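Local structure of ferredoxin--NADP reductase, apicoplast (Plasmodium falciparum, 3JQQ) at residues I211-G216 with N238-H243. The protein catalyses electron transfer between ferredoxin and NADP(H) through its FAD cofactor, in the apicoplast of the malaria parasite. The protein carries 1 engineered substitution. Sequence-based numbering, arbitrary orientation.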
loop_
_atom_site.group_PDB
_atom_site.type_symbol
_atom_site.label_atom_id
_atom_site.label_comp_id
_atom_site.label_asym_id
_atom_site.label_seq_id
_atom_site.Cartn_x
_atom_site.Cartn_y
_atom_site.Cartn_z
ATOM N N ILE B 211 20.044 -2.523 -20.821
ATOM C CA ILE B 211 19.027 -2.426 -19.774
ATOM C C ILE B 211 19.628 -1.912 -18.471
ATOM O O ILE B 211 20.628 -2.440 -17.985
ATOM C CB ILE B 211 18.359 -3.792 -19.524
ATOM C CG1 ILE B 211 17.692 -4.298 -20.812
ATOM C CG2 ILE B 211 17.353 -3.698 -18.384
ATOM C CD1 ILE B 211 17.318 -5.765 -20.767
ATOM N N THR B 212 19.018 -0.871 -17.913
ATOM C CA THR B 212 19.453 -0.327 -16.635
ATOM C C THR B 212 18.366 -0.541 -15.594
ATOM O O THR B 212 17.229 -0.104 -15.769
ATOM C CB THR B 212 19.770 1.175 -16.730
ATOM O OG1 THR B 212 20.583 1.424 -17.883
ATOM C CG2 THR B 212 20.504 1.643 -15.482
ATOM N N ILE B 213 18.720 -1.217 -14.508
ATOM C CA ILE B 213 17.746 -1.570 -13.491
ATOM C C ILE B 213 18.002 -0.841 -12.181
ATOM O O ILE B 213 19.108 -0.874 -11.643
ATOM C CB ILE B 213 17.728 -3.088 -13.242
ATOM C CG1 ILE B 213 17.601 -3.833 -14.572
ATOM C CG2 ILE B 213 16.596 -3.461 -12.297
ATOM C CD1 ILE B 213 17.194 -5.278 -14.427
ATOM N N TYR B 214 16.969 -0.171 -11.683
ATOM C CA TYR B 214 17.020 0.479 -10.384
ATOM C C TYR B 214 16.040 -0.236 -9.467
ATOM O O TYR B 214 14.830 -0.202 -9.692
ATOM C CB TYR B 214 16.656 1.958 -10.506
ATOM C CG TYR B 214 17.571 2.747 -11.417
ATOM C CD1 TYR B 214 17.179 3.081 -12.707
ATOM C CD2 TYR B 214 18.823 3.163 -10.985
ATOM C CE1 TYR B 214 18.011 3.806 -13.542
ATOM C CE2 TYR B 214 19.661 3.886 -11.813
ATOM C CZ TYR B 214 19.250 4.205 -13.089
ATOM O OH TYR B 214 20.082 4.927 -13.912
ATOM N N TYR B 215 16.563 -0.890 -8.438
ATOM C CA TYR B 215 15.758 -1.801 -7.641
ATOM C C TYR B 215 15.902 -1.502 -6.155
ATOM O O TYR B 215 16.982 -1.640 -5.581
ATOM C CB TYR B 215 16.157 -3.246 -7.964
ATOM C CG TYR B 215 15.297 -4.325 -7.342
ATOM C CD1 TYR B 215 13.985 -4.074 -6.962
ATOM C CD2 TYR B 215 15.795 -5.613 -7.165
ATOM C CE1 TYR B 215 13.204 -5.067 -6.403
ATOM C CE2 TYR B 215 15.022 -6.612 -6.607
ATOM C CZ TYR B 215 13.727 -6.333 -6.228
ATOM O OH TYR B 215 12.952 -7.329 -5.674
ATOM N N GLY B 216 14.800 -1.079 -5.546
ATOM C CA GLY B 216 14.779 -0.747 -4.129
ATOM C C GLY B 216 14.191 -1.862 -3.290
ATOM O O GLY B 216 13.065 -2.305 -3.520
ATOM N N ASN B 238 27.592 -6.775 -20.546
ATOM C CA ASN B 238 27.614 -5.582 -21.385
ATOM C C ASN B 238 26.216 -5.163 -21.829
ATOM O O ASN B 238 26.053 -4.178 -22.548
ATOM C CB ASN B 238 28.515 -5.800 -22.603
ATOM C CG ASN B 238 29.989 -5.913 -22.228
ATOM O OD1 ASN B 238 30.603 -6.967 -22.398
ATOM N ND2 ASN B 238 30.554 -4.830 -21.706
ATOM N N ASN B 239 25.211 -5.914 -21.390
ATOM C CA ASN B 239 23.826 -5.638 -21.760
ATOM C C ASN B 239 22.931 -5.320 -20.563
ATOM O O ASN B 239 21.736 -5.075 -20.730
ATOM C CB ASN B 239 23.241 -6.811 -22.553
ATOM C CG ASN B 239 24.017 -7.102 -23.823
ATOM O OD1 ASN B 239 24.613 -8.170 -23.968
ATOM N ND2 ASN B 239 24.021 -6.148 -24.746
ATOM N N ILE B 240 23.503 -5.322 -19.361
ATOM C CA ILE B 240 22.720 -5.049 -18.149
ATOM C C ILE B 240 23.536 -4.416 -17.021
ATOM O O ILE B 240 24.694 -4.772 -16.795
ATOM C CB ILE B 240 22.032 -6.326 -17.623
ATOM C CG1 ILE B 240 20.822 -5.965 -16.756
ATOM C CG2 ILE B 240 23.023 -7.188 -16.856
ATOM C CD1 ILE B 240 19.883 -7.128 -16.501
ATOM N N ASN B 241 22.912 -3.474 -16.319
ATOM C CA ASN B 241 23.522 -2.807 -15.176
ATOM C C ASN B 241 22.480 -2.619 -14.074
ATOM O O ASN B 241 21.473 -1.940 -14.274
ATOM C CB ASN B 241 24.101 -1.453 -15.597
ATOM C CG ASN B 241 24.929 -0.802 -14.504
ATOM O OD1 ASN B 241 25.556 -1.483 -13.694
ATOM N ND2 ASN B 241 24.945 0.529 -14.484
ATOM N N ILE B 242 22.721 -3.228 -12.917
ATOM C CA ILE B 242 21.751 -3.204 -11.825
ATOM C C ILE B 242 22.197 -2.328 -10.662
ATOM O O ILE B 242 23.262 -2.543 -10.087
ATOM C CB ILE B 242 21.493 -4.616 -11.268
ATOM C CG1 ILE B 242 21.018 -5.557 -12.378
ATOM C CG2 ILE B 242 20.487 -4.561 -10.127
ATOM C CD1 ILE B 242 21.007 -7.020 -11.969
ATOM N N HIS B 243 21.369 -1.351 -10.309
ATOM C CA HIS B 243 21.628 -0.512 -9.146
ATOM C C HIS B 243 20.653 -0.844 -8.014
ATOM O O HIS B 243 19.440 -0.687 -8.163
ATOM C CB HIS B 243 21.533 0.973 -9.516
ATOM C CG HIS B 243 22.507 1.398 -10.572
ATOM N ND1 HIS B 243 23.871 1.401 -10.368
ATOM C CD2 HIS B 243 22.316 1.846 -11.836
ATOM C CE1 HIS B 243 24.483 1.828 -11.463
ATOM N NE2 HIS B 243 23.556 2.101 -12.369
#
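I213 and I240 meet through their CD1 methyls, 3.9 Å apart, on the face of two parallel strands that helix 183-192 covers. The first torsions differ, CG1 of I213 lying anti to its carbonyl carbon and CG1 of I240 roughly anti to its backbone N (chi1 -157°), and from these different starts the extended chains converge. Beside them, CB of I213 lies 4.2 Å from CG1 of I242, and L189 packs against I211, I213 and I240. Five backbone hydrogen bonds join the two segments, four of them between strand residues. The bond from H243 N to I213 O is short (2.7 Å) and nearly straight; that from I211 N to N239 O, where 238-239 is still loop, is longer and reaches the oxygen from above its carbonyl plane. Strand 211-217, helix 226-235 and strand 240-246 form a beta-alpha-beta unit of the Rossmann-like NADP-binding domain, with 240-246 an edge strand. G216 touches the bound adenosine-2'-5'-diphosphate. On the other face, L273 and F270 of helix 267-276 cover T212 and Y214; the loose side is the outer edge, where N241 and H243 are partly exposed. The Y214 and H243 rings, planes 21° apart, barely overlap, with Y214 CE2 3.3 Å from H243 CD2.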